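Local atomic coordinates of 2-dehydropantoate 2-reductase (Enterococcus faecium, PDB entry 3WFI), a protein that acts as an NAD(H)-dependent D-mandelate dehydrogenase and belongs to the ketopantoate reductase family, whose namesake enzymes reduce 2-dehydropantoate to pantoate. Residues Asn179-Ile184 against Glu232-Asp237; Val60-Val65 against Leu87-Ser92; Leu17-Ser22 against Ser170-His175. One frame throughout, in Å; residues are numbered along the deposited sequence.

Contact 1 of 3, residues Asn179-Ile184 against Glu232-Asp237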
loop_
_atom_site.group_PDB
_atom_site.type_symbol
_atom_site.label_atom_id
_atom_site.label_comp_id
_atom_site.label_asym_id
_atom_site.label_seq_id
_atom_site.Cartn_x
_atom_site.Cartn_y
_atom_site.Cartn_z
ATOM N N ASN B 179 -29.265 4.975 -14.656
ATOM C CA ASN B 179 -28.126 5.559 -13.951
ATOM C C ASN B 179 -27.632 4.683 -12.815
ATOM O O ASN B 179 -26.707 5.083 -12.105
ATOM C CB ASN B 179 -28.510 6.939 -13.433
ATOM C CG ASN B 179 -27.318 7.748 -12.953
ATOM O OD1 ASN B 179 -27.256 8.128 -11.784
ATOM N ND2 ASN B 179 -26.355 7.997 -13.846
ATOM N N ILE B 180 -28.192 3.472 -12.694
ATOM C CA ILE B 180 -27.882 2.553 -11.582
ATOM C C ILE B 180 -26.422 2.100 -11.660
ATOM O O ILE B 180 -25.725 2.058 -10.653
ATOM C CB ILE B 180 -28.753 1.268 -11.609
ATOM C CG1 ILE B 180 -30.233 1.593 -11.487
ATOM C CG2 ILE B 180 -28.353 0.309 -10.493
ATOM C CD1 ILE B 180 -30.594 2.418 -10.270
ATOM N N HIS B 181 -25.980 1.743 -12.857
ATOM C CA HIS B 181 -24.663 1.139 -13.043
ATOM C C HIS B 181 -23.600 2.187 -12.690
ATOM O O HIS B 181 -22.636 1.914 -11.969
ATOM C CB HIS B 181 -24.509 0.686 -14.492
ATOM C CG HIS B 181 -23.440 -0.335 -14.711
ATOM N ND1 HIS B 181 -22.556 -0.736 -13.730
ATOM C CD2 HIS B 181 -23.108 -1.027 -15.825
ATOM C CE1 HIS B 181 -21.734 -1.640 -14.232
ATOM N NE2 HIS B 181 -22.041 -1.827 -15.504
ATOM N N TYR B 182 -23.807 3.401 -13.197
ATOM C CA TYR B 182 -22.937 4.528 -12.912
ATOM C C TYR B 182 -22.877 4.790 -11.425
ATOM O O TYR B 182 -21.788 4.938 -10.879
ATOM C CB TYR B 182 -23.436 5.785 -13.617
ATOM C CG TYR B 182 -22.531 7.004 -13.459
ATOM C CD1 TYR B 182 -21.685 7.404 -14.480
ATOM C CD2 TYR B 182 -22.547 7.763 -12.287
ATOM C CE1 TYR B 182 -20.889 8.527 -14.351
ATOM C CE2 TYR B 182 -21.743 8.886 -12.133
ATOM C CZ TYR B 182 -20.912 9.265 -13.174
ATOM O OH TYR B 182 -20.099 10.363 -13.026
ATOM N N SER B 183 -24.039 4.833 -10.766
ATOM C CA SER B 183 -24.089 5.218 -9.361
ATOM C C SER B 183 -23.466 4.140 -8.479
ATOM O O SER B 183 -22.869 4.449 -7.443
ATOM C CB SER B 183 -25.519 5.576 -8.905
ATOM O OG SER B 183 -26.083 4.525 -8.159
ATOM N N ILE B 184 -23.560 2.882 -8.914
ATOM C CA ILE B 184 -22.920 1.768 -8.223
ATOM C C ILE B 184 -21.374 1.887 -8.338
ATOM O O ILE B 184 -20.643 1.620 -7.375
ATOM C CB ILE B 184 -23.380 0.380 -8.782
ATOM C CG1 ILE B 184 -24.868 0.064 -8.580
ATOM C CG2 ILE B 184 -22.530 -0.765 -8.220
ATOM C CD1 ILE B 184 -25.733 1.034 -7.818
ATOM N N GLU B 232 -16.394 -1.174 -19.638
ATOM C CA GLU B 232 -17.785 -1.619 -19.520
ATOM C C GLU B 232 -18.800 -0.519 -19.924
ATOM O O GLU B 232 -19.959 -0.570 -19.533
ATOM C CB GLU B 232 -18.034 -2.123 -18.098
ATOM C CG GLU B 232 -17.080 -3.257 -17.737
ATOM C CD GLU B 232 -17.107 -3.674 -16.292
ATOM O OE1 GLU B 232 -17.653 -2.932 -15.444
ATOM O OE2 GLU B 232 -16.551 -4.759 -16.001
ATOM N N LYS B 233 -18.344 0.450 -20.723
ATOM C CA LYS B 233 -19.191 1.485 -21.319
ATOM C C LYS B 233 -19.791 2.415 -20.285
ATOM O O LYS B 233 -20.858 2.983 -20.513
ATOM C CB LYS B 233 -20.317 0.875 -22.173
ATOM C CG LYS B 233 -19.872 -0.228 -23.124
ATOM C CD LYS B 233 -18.805 0.259 -24.083
ATOM C CE LYS B 233 -18.395 -0.831 -25.075
ATOM N NZ LYS B 233 -17.055 -0.525 -25.639
ATOM N N ILE B 234 -19.099 2.584 -19.164
ATOM C CA ILE B 234 -19.521 3.512 -18.137
ATOM C C ILE B 234 -18.444 4.587 -18.003
ATOM O O ILE B 234 -17.306 4.291 -17.648
ATOM C CB ILE B 234 -19.686 2.803 -16.781
ATOM C CG1 ILE B 234 -20.826 1.751 -16.841
ATOM C CG2 ILE B 234 -19.919 3.853 -15.694
ATOM C CD1 ILE B 234 -22.224 2.321 -16.666
ATOM N N GLU B 235 -18.804 5.830 -18.281
ATOM C CA GLU B 235 -17.841 6.915 -18.314
ATOM C C GLU B 235 -17.994 7.800 -17.089
ATOM O O GLU B 235 -18.813 8.709 -17.060
ATOM C CB GLU B 235 -18.004 7.671 -19.630
ATOM C CG GLU B 235 -16.919 8.692 -19.880
ATOM C CD GLU B 235 -17.077 9.429 -21.211
ATOM O OE1 GLU B 235 -18.014 9.113 -21.983
ATOM O OE2 GLU B 235 -16.246 10.316 -21.492
ATOM N N LEU B 236 -17.211 7.508 -16.051
ATOM C CA LEU B 236 -17.276 8.273 -14.804
ATOM C C LEU B 236 -16.745 9.685 -14.977
ATOM O O LEU B 236 -15.768 9.904 -15.673
ATOM C CB LEU B 236 -16.487 7.579 -13.688
ATOM C CG LEU B 236 -16.965 6.183 -13.264
ATOM C CD1 LEU B 236 -16.056 5.624 -12.184
ATOM C CD2 LEU B 236 -18.400 6.236 -12.787
ATOM N N ASP B 237 -17.415 10.644 -14.353
ATOM C CA ASP B 237 -16.881 11.998 -14.193
ATOM C C ASP B 237 -15.849 11.936 -13.078
ATOM O O ASP B 237 -16.176 12.076 -11.900
ATOM C CB ASP B 237 -18.036 12.957 -13.857
ATOM C CG ASP B 237 -17.603 14.415 -13.750
ATOM O OD1 ASP B 237 -16.431 14.713 -13.455
ATOM O OD2 ASP B 237 -18.465 15.279 -13.945
#
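Y182 and H181, neighbours on the first turn of helix 180-191, set their rings against the loop that joins helices 214-231 and 238-246 in the all-helical C-terminal part of the chain. Y182 is met from two directions. Over one face lies the methyl CD2 of L236, 3.9 Å from the ring centroid, displaced toward the rim in a CH-pi contact. At the ring edge, and in its plane, the carbonyl oxygen of E235 stands 3.4 Å from CE1 of Y182. The phenol group goes further along the loop and accepts a hydrogen bond from the backbone of D237, N to OH 3.0 Å and almost straight at 169°. CG anti to the backbone N (chi1 -176°) places the phenol oxygen beside the amide of D237.

The H181 ring has a different neighbour, as I234 lays its CG1 over one imidazole face in a second CH-pi contact, 3.9 Å from the centroid. The end of the same side chain, CD1, reaches CG of H181 at 3.5 Å, while its other branch, CG2, turns to CD1 of Y182 at 4.1 Å. I234 is thus wedged between the two residues. It follows K233, the positive-phi residue of the Schellman motif that closes helix 214-231. Nearby, E232 is engaged by Y185, Y288 and, in a salt bridge, K284.

D237 stands at the N-cap of helix 238-246 and caps E240 N with its carboxylate. Since the phenol oxygen takes the amide of that same residue, the tyrosine ties helix 180-191 to the N-terminus of helix 238-246 through one directional bond, while I234 and L236 each lay an aliphatic group on one face of a different ring.

Contact 2 of 3, residues Val60-Val65 against Leu87-Ser92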
loop_
_atom_site.group_PDB
_atom_site.type_symbol
_atom_site.label_atom_id
_atom_site.label_comp_id
_atom_site.label_asym_id
_atom_site.label_seq_id
_atom_site.Cartn_x
_atom_site.Cartn_y
_atom_site.Cartn_z
ATOM N N VAL B 60 -36.525 -23.521 1.251
ATOM C CA VAL B 60 -35.527 -24.574 1.328
ATOM C C VAL B 60 -34.209 -24.022 1.866
ATOM O O VAL B 60 -33.848 -22.864 1.604
ATOM C CB VAL B 60 -35.288 -25.231 -0.043
ATOM C CG1 VAL B 60 -36.437 -26.168 -0.377
ATOM C CG2 VAL B 60 -35.135 -24.189 -1.137
ATOM N N LEU B 61 -33.517 -24.850 2.642
ATOM C CA LEU B 61 -32.105 -24.620 2.945
ATOM C C LEU B 61 -31.357 -24.508 1.628
ATOM O O LEU B 61 -31.612 -25.267 0.703
ATOM C CB LEU B 61 -31.488 -25.784 3.752
ATOM C CG LEU B 61 -30.969 -25.540 5.178
ATOM C CD1 LEU B 61 -30.279 -26.805 5.672
ATOM C CD2 LEU B 61 -30.026 -24.347 5.242
ATOM N N GLN B 62 -30.408 -23.592 1.558
ATOM C CA GLN B 62 -29.743 -23.310 0.285
ATOM C C GLN B 62 -29.029 -24.497 -0.370
ATOM O O GLN B 62 -28.967 -24.596 -1.592
ATOM C CB GLN B 62 -28.837 -22.084 0.411
ATOM C CG GLN B 62 -27.397 -22.342 0.765
ATOM C CD GLN B 62 -26.609 -21.049 0.879
ATOM O OE1 GLN B 62 -27.030 -20.119 1.551
ATOM N NE2 GLN B 62 -25.465 -20.982 0.204
ATOM N N SER B 63 -28.562 -25.417 0.460
ATOM C CA SER B 63 -27.915 -26.639 0.007
ATOM C C SER B 63 -28.881 -27.779 -0.327
ATOM O O SER B 63 -28.434 -28.880 -0.651
ATOM C CB SER B 63 -26.946 -27.115 1.091
ATOM O OG SER B 63 -27.633 -27.332 2.309
ATOM N N GLU B 64 -30.190 -27.513 -0.260
ATOM C CA GLU B 64 -31.209 -28.544 -0.415
ATOM C C GLU B 64 -32.308 -28.128 -1.405
ATOM O O GLU B 64 -33.491 -28.220 -1.089
ATOM C CB GLU B 64 -31.787 -28.895 0.971
ATOM C CG GLU B 64 -30.731 -29.434 1.940
ATOM C CD GLU B 64 -31.267 -29.774 3.321
ATOM O OE1 GLU B 64 -32.403 -29.367 3.654
ATOM O OE2 GLU B 64 -30.537 -30.450 4.085
ATOM N N VAL B 65 -31.907 -27.693 -2.608
ATOM C CA VAL B 65 -32.856 -27.224 -3.630
ATOM C C VAL B 65 -33.215 -28.226 -4.747
ATOM O O VAL B 65 -33.888 -27.850 -5.707
ATOM C CB VAL B 65 -32.342 -25.957 -4.366
ATOM C CG1 VAL B 65 -31.928 -24.856 -3.399
ATOM C CG2 VAL B 65 -31.195 -26.322 -5.289
ATOM N N LEU B 87 -25.046 -19.064 -5.315
ATOM C CA LEU B 87 -25.273 -19.404 -6.725
ATOM C C LEU B 87 -24.912 -20.847 -7.027
ATOM O O LEU B 87 -25.677 -21.536 -7.701
ATOM C CB LEU B 87 -24.499 -18.460 -7.648
ATOM C CG LEU B 87 -25.067 -17.033 -7.652
ATOM C CD1 LEU B 87 -24.110 -16.082 -8.358
ATOM C CD2 LEU B 87 -26.436 -16.998 -8.297
ATOM N N GLN B 88 -23.762 -21.301 -6.522
ATOM C CA GLN B 88 -23.342 -22.689 -6.681
ATOM C C GLN B 88 -24.407 -23.624 -6.129
ATOM O O GLN B 88 -24.777 -24.590 -6.774
ATOM C CB GLN B 88 -21.998 -22.960 -5.963
ATOM C CG GLN B 88 -20.769 -22.480 -6.733
ATOM C CD GLN B 88 -19.477 -22.515 -5.906
ATOM O OE1 GLN B 88 -19.480 -22.871 -4.725
ATOM N NE2 GLN B 88 -18.371 -22.118 -6.528
ATOM N N ASP B 89 -24.891 -23.321 -4.930
ATOM C CA ASP B 89 -25.926 -24.131 -4.294
ATOM C C ASP B 89 -27.275 -24.140 -5.018
ATOM O O ASP B 89 -27.978 -25.138 -4.966
ATOM C CB ASP B 89 -26.154 -23.672 -2.853
ATOM C CG ASP B 89 -25.048 -24.121 -1.915
ATOM O OD1 ASP B 89 -24.294 -25.041 -2.278
ATOM O OD2 ASP B 89 -24.939 -23.545 -0.817
ATOM N N ILE B 90 -27.660 -23.041 -5.654
ATOM C CA ILE B 90 -28.999 -22.953 -6.250
ATOM C C ILE B 90 -29.020 -23.127 -7.767
ATOM O O ILE B 90 -30.081 -22.959 -8.382
ATOM C CB ILE B 90 -29.717 -21.636 -5.871
ATOM C CG1 ILE B 90 -29.102 -20.424 -6.584
ATOM C CG2 ILE B 90 -29.711 -21.448 -4.361
ATOM C CD1 ILE B 90 -29.827 -19.119 -6.321
ATOM N N GLN B 91 -27.872 -23.458 -8.374
ATOM C CA GLN B 91 -27.743 -23.412 -9.837
ATOM C C GLN B 91 -28.665 -24.361 -10.582
ATOM O O GLN B 91 -28.954 -24.132 -11.753
ATOM C CB GLN B 91 -26.291 -23.658 -10.285
ATOM C CG GLN B 91 -25.738 -25.022 -9.912
ATOM C CD GLN B 91 -24.252 -25.120 -10.173
ATOM O OE1 GLN B 91 -23.449 -25.289 -9.248
ATOM N NE2 GLN B 91 -23.875 -24.991 -11.429
ATOM N N SER B 92 -29.146 -25.411 -9.914
ATOM C CA SER B 92 -30.120 -26.320 -10.526
ATOM C C SER B 92 -31.486 -25.666 -10.844
ATOM O O SER B 92 -32.273 -26.219 -11.597
ATOM C CB SER B 92 -30.335 -27.559 -9.642
ATOM O OG SER B 92 -31.079 -27.233 -8.474
#
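Q62 and D89 join two parts of the Rossmann-type domain: the type I turn from L61 to E64, which follows strand 59-61 at one edge of the sheet, and the C-terminal part of helix 80-90. The strand end is held to its neighbour in the sheet by a backbone hydrogen bond between Q62 and D30.

The polar part of the contact centres on one bond, from NE2 of Q62 to OD2 of D89, 2.8 Å long with an N-H...O angle of 158°. The carboxylate oxygen lies close to the plane of the glutamine amide and is approached on its anti side, somewhat out of the carboxylate plane. The two flat groups are steeply turned against each other, their planes 74° apart. The chain of Q62 is extended beyond CG and runs past the acid, so that its CG also comes within 3.2 Å of D89 OD2. The backbone also takes part: the carbonyl oxygen of Q62 lies 3.2 Å from CB of D89. The other carboxylate oxygen of D89 has a long, weak ion pair with K85, one helical turn earlier, which may polarise the carboxylate slightly.

The apolar contacts centre on V65, a buried residue just after the turn. Its CG1 faces CG2 of I90 at 4.2 Å, the apolar side of the seam; I90 in turn packs on I29 of strand 25-30. The second methyl meets oxygens instead. Placed between the backbone N and the carbonyl carbon (chi1 -52° for CG1), CG2 of V65 lies 3.4 Å from the carbonyl oxygen of D89, and its nearest neighbour across the contact is the hydroxyl OG of S92 at 3.3 Å.

Contact 3 of 3, residues Leu17-Ser22 against Ser170-His175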
loop_
_atom_site.group_PDB
_atom_site.type_symbol
_atom_site.label_atom_id
_atom_site.label_comp_id
_atom_site.label_asym_id
_atom_site.label_seq_id
_atom_site.Cartn_x
_atom_site.Cartn_y
_atom_site.Cartn_z
ATOM N N LEU B 17 -42.931 -12.064 0.477
ATOM C CA LEU B 17 -44.308 -11.893 0.920
ATOM C C LEU B 17 -45.136 -11.061 -0.059
ATOM O O LEU B 17 -46.244 -11.462 -0.455
ATOM C CB LEU B 17 -44.339 -11.232 2.289
ATOM C CG LEU B 17 -45.739 -11.142 2.888
ATOM C CD1 LEU B 17 -46.321 -12.530 3.124
ATOM C CD2 LEU B 17 -45.687 -10.345 4.186
ATOM N N MET B 18 -44.603 -9.908 -0.452
ATOM C CA MET B 18 -45.340 -9.010 -1.322
ATOM C C MET B 18 -45.581 -9.663 -2.693
ATOM O O MET B 18 -46.694 -9.615 -3.220
ATOM C CB MET B 18 -44.635 -7.673 -1.447
ATOM C CG MET B 18 -44.672 -6.889 -0.147
ATOM S SD MET B 18 -43.705 -5.387 -0.180
ATOM C CE MET B 18 -44.749 -4.298 -1.139
ATOM N N LEU B 19 -44.562 -10.318 -3.232
ATOM C CA LEU B 19 -44.688 -11.032 -4.506
ATOM C C LEU B 19 -45.693 -12.180 -4.452
ATOM O O LEU B 19 -46.431 -12.419 -5.409
ATOM C CB LEU B 19 -43.324 -11.565 -4.953
ATOM C CG LEU B 19 -42.389 -10.478 -5.482
ATOM C CD1 LEU B 19 -40.947 -10.967 -5.499
ATOM C CD2 LEU B 19 -42.827 -10.018 -6.869
ATOM N N HIS B 20 -45.688 -12.906 -3.346
ATOM C CA HIS B 20 -46.623 -13.995 -3.112
ATOM C C HIS B 20 -48.061 -13.492 -3.076
ATOM O O HIS B 20 -48.931 -14.042 -3.764
ATOM C CB HIS B 20 -46.291 -14.683 -1.796
ATOM C CG HIS B 20 -47.356 -15.619 -1.333
ATOM N ND1 HIS B 20 -48.261 -15.279 -0.351
ATOM C CD2 HIS B 20 -47.681 -16.867 -1.732
ATOM C CE1 HIS B 20 -49.088 -16.288 -0.153
ATOM N NE2 HIS B 20 -48.757 -17.264 -0.977
ATOM N N GLN B 21 -48.296 -12.446 -2.293
ATOM C CA GLN B 21 -49.639 -11.875 -2.135
ATOM C C GLN B 21 -50.313 -11.541 -3.465
ATOM O O GLN B 21 -51.536 -11.639 -3.574
ATOM C CB GLN B 21 -49.621 -10.599 -1.284
ATOM C CG GLN B 21 -49.390 -10.735 0.208
ATOM C CD GLN B 21 -49.428 -9.380 0.885
ATOM O OE1 GLN B 21 -48.400 -8.736 1.056
ATOM N NE2 GLN B 21 -50.623 -8.918 1.227
ATOM N N SER B 22 -49.526 -11.130 -4.457
ATOM C CA SER B 22 -50.056 -10.712 -5.758
ATOM C C SER B 22 -50.193 -11.858 -6.769
ATOM O O SER B 22 -50.526 -11.623 -7.936
ATOM C CB SER B 22 -49.173 -9.614 -6.347
ATOM O OG SER B 22 -49.116 -8.500 -5.460
ATOM N N SER B 170 -46.799 -6.011 -7.526
ATOM C CA SER B 170 -46.815 -6.548 -6.180
ATOM C C SER B 170 -46.608 -5.471 -5.111
ATOM O O SER B 170 -46.403 -5.788 -3.940
ATOM C CB SER B 170 -45.782 -7.671 -6.049
ATOM O OG SER B 170 -46.099 -8.743 -6.930
ATOM N N GLY B 171 -46.688 -4.202 -5.514
ATOM C CA GLY B 171 -46.641 -3.074 -4.596
ATOM C C GLY B 171 -45.248 -2.599 -4.247
ATOM O O GLY B 171 -45.082 -1.788 -3.337
ATOM N N LEU B 172 -44.244 -3.098 -4.972
ATOM C CA LEU B 172 -42.850 -2.810 -4.673
ATOM C C LEU B 172 -42.367 -1.483 -5.243
ATOM O O LEU B 172 -41.247 -1.060 -4.953
ATOM C CB LEU B 172 -41.946 -3.950 -5.161
ATOM C CG LEU B 172 -42.086 -5.253 -4.378
ATOM C CD1 LEU B 172 -41.553 -6.434 -5.186
ATOM C CD2 LEU B 172 -41.397 -5.146 -3.019
ATOM N N ASN B 173 -43.204 -0.818 -6.041
ATOM C CA ASN B 173 -42.895 0.524 -6.522
ATOM C C ASN B 173 -41.544 0.570 -7.240
ATOM O O ASN B 173 -40.657 1.363 -6.903
ATOM C CB ASN B 173 -42.943 1.515 -5.349
ATOM C CG ASN B 173 -42.851 2.964 -5.792
ATOM O OD1 ASN B 173 -43.148 3.299 -6.933
ATOM N ND2 ASN B 173 -42.455 3.837 -4.869
ATOM N N ALA B 174 -41.406 -0.300 -8.241
ATOM C CA ALA B 174 -40.155 -0.477 -8.961
ATOM C C ALA B 174 -40.128 0.375 -10.217
ATOM O O ALA B 174 -41.162 0.580 -10.853
ATOM C CB ALA B 174 -39.956 -1.951 -9.322
ATOM N N HIS B 175 -38.940 0.853 -10.585
ATOM C CA HIS B 175 -38.767 1.664 -11.789
ATOM C C HIS B 175 -37.451 1.381 -12.476
ATOM O O HIS B 175 -36.443 1.096 -11.825
ATOM C CB HIS B 175 -38.809 3.156 -11.449
ATOM C CG HIS B 175 -40.028 3.559 -10.688
ATOM N ND1 HIS B 175 -39.997 3.824 -9.341
ATOM C CD2 HIS B 175 -41.309 3.730 -11.078
ATOM C CE1 HIS B 175 -41.207 4.157 -8.933
ATOM N NE2 HIS B 175 -42.026 4.093 -9.966
HETATM O O HOH W 1 -48.497 -7.628 -3.103
#
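Helix 10-21, the helix of the probable GxGxxG strand-turn-helix of the Rossmann fold, is covered near its C-terminal end by the loop between helix 157-168 and strand 174-176, with M18, L19 and S22 facing S170, G171 and L172. L172 enters between the two helix side chains. Its CD2 rests against SD of M18 at 3.7 Å, and its other methyl, CD1, lies 4.1 Å from CG of L19, the two leucines crossing at about a right angle. M18 is bent at its last torsion (chi3 76°), which carries CE over the loop backbone to 3.4 Å from the carbonyl oxygen of G171. L19 also touches the serine, CD2 to OG of S170 being 3.5 Å. L167 of helix 157-168 packs on both leucines, and L172 O accepts a hydrogen bond from W129 NE1.

At the helix end S170 is set against S22, its OG 3.2 Å from S22 CB. Here a single water links three polar groups. It donates to M18 O at 2.7 Å and accepts from S22 OG at 2.6 Å. The same water donates to S170 O at 2.9 Å.

The bond from S22 N to M18 O is weak, and the water offers that carbonyl a second, shorter partner. One water thus bridges helix end and loop, beside a seam of leucine and methionine contacts, while S22 OG also makes a weak hydrogen bond to E169 O.

Contacts 2 and 3 both reach the same sheet of the Rossmann domain, by its opposite edges within this chain: strand 59-61 for contact 2 and strand 174-176 for contact 3. Their centres lie about 24 Å apart. Contact 1 follows directly in sequence, since strand 174-176 leads into helix 180-191, yet its centre is about 27 Å from that of contact 3 and 32 Å from that of contact 2. The NAD(+)-binding residues, empty of cofactor in this chain, come closest to contact 2, where the Q62 side chain is about 6 Å from those of D30 and Q82. The L172 side chain is about 7 Å from that of M11; the H181 side chain is farther, about 12 Å from that of N105.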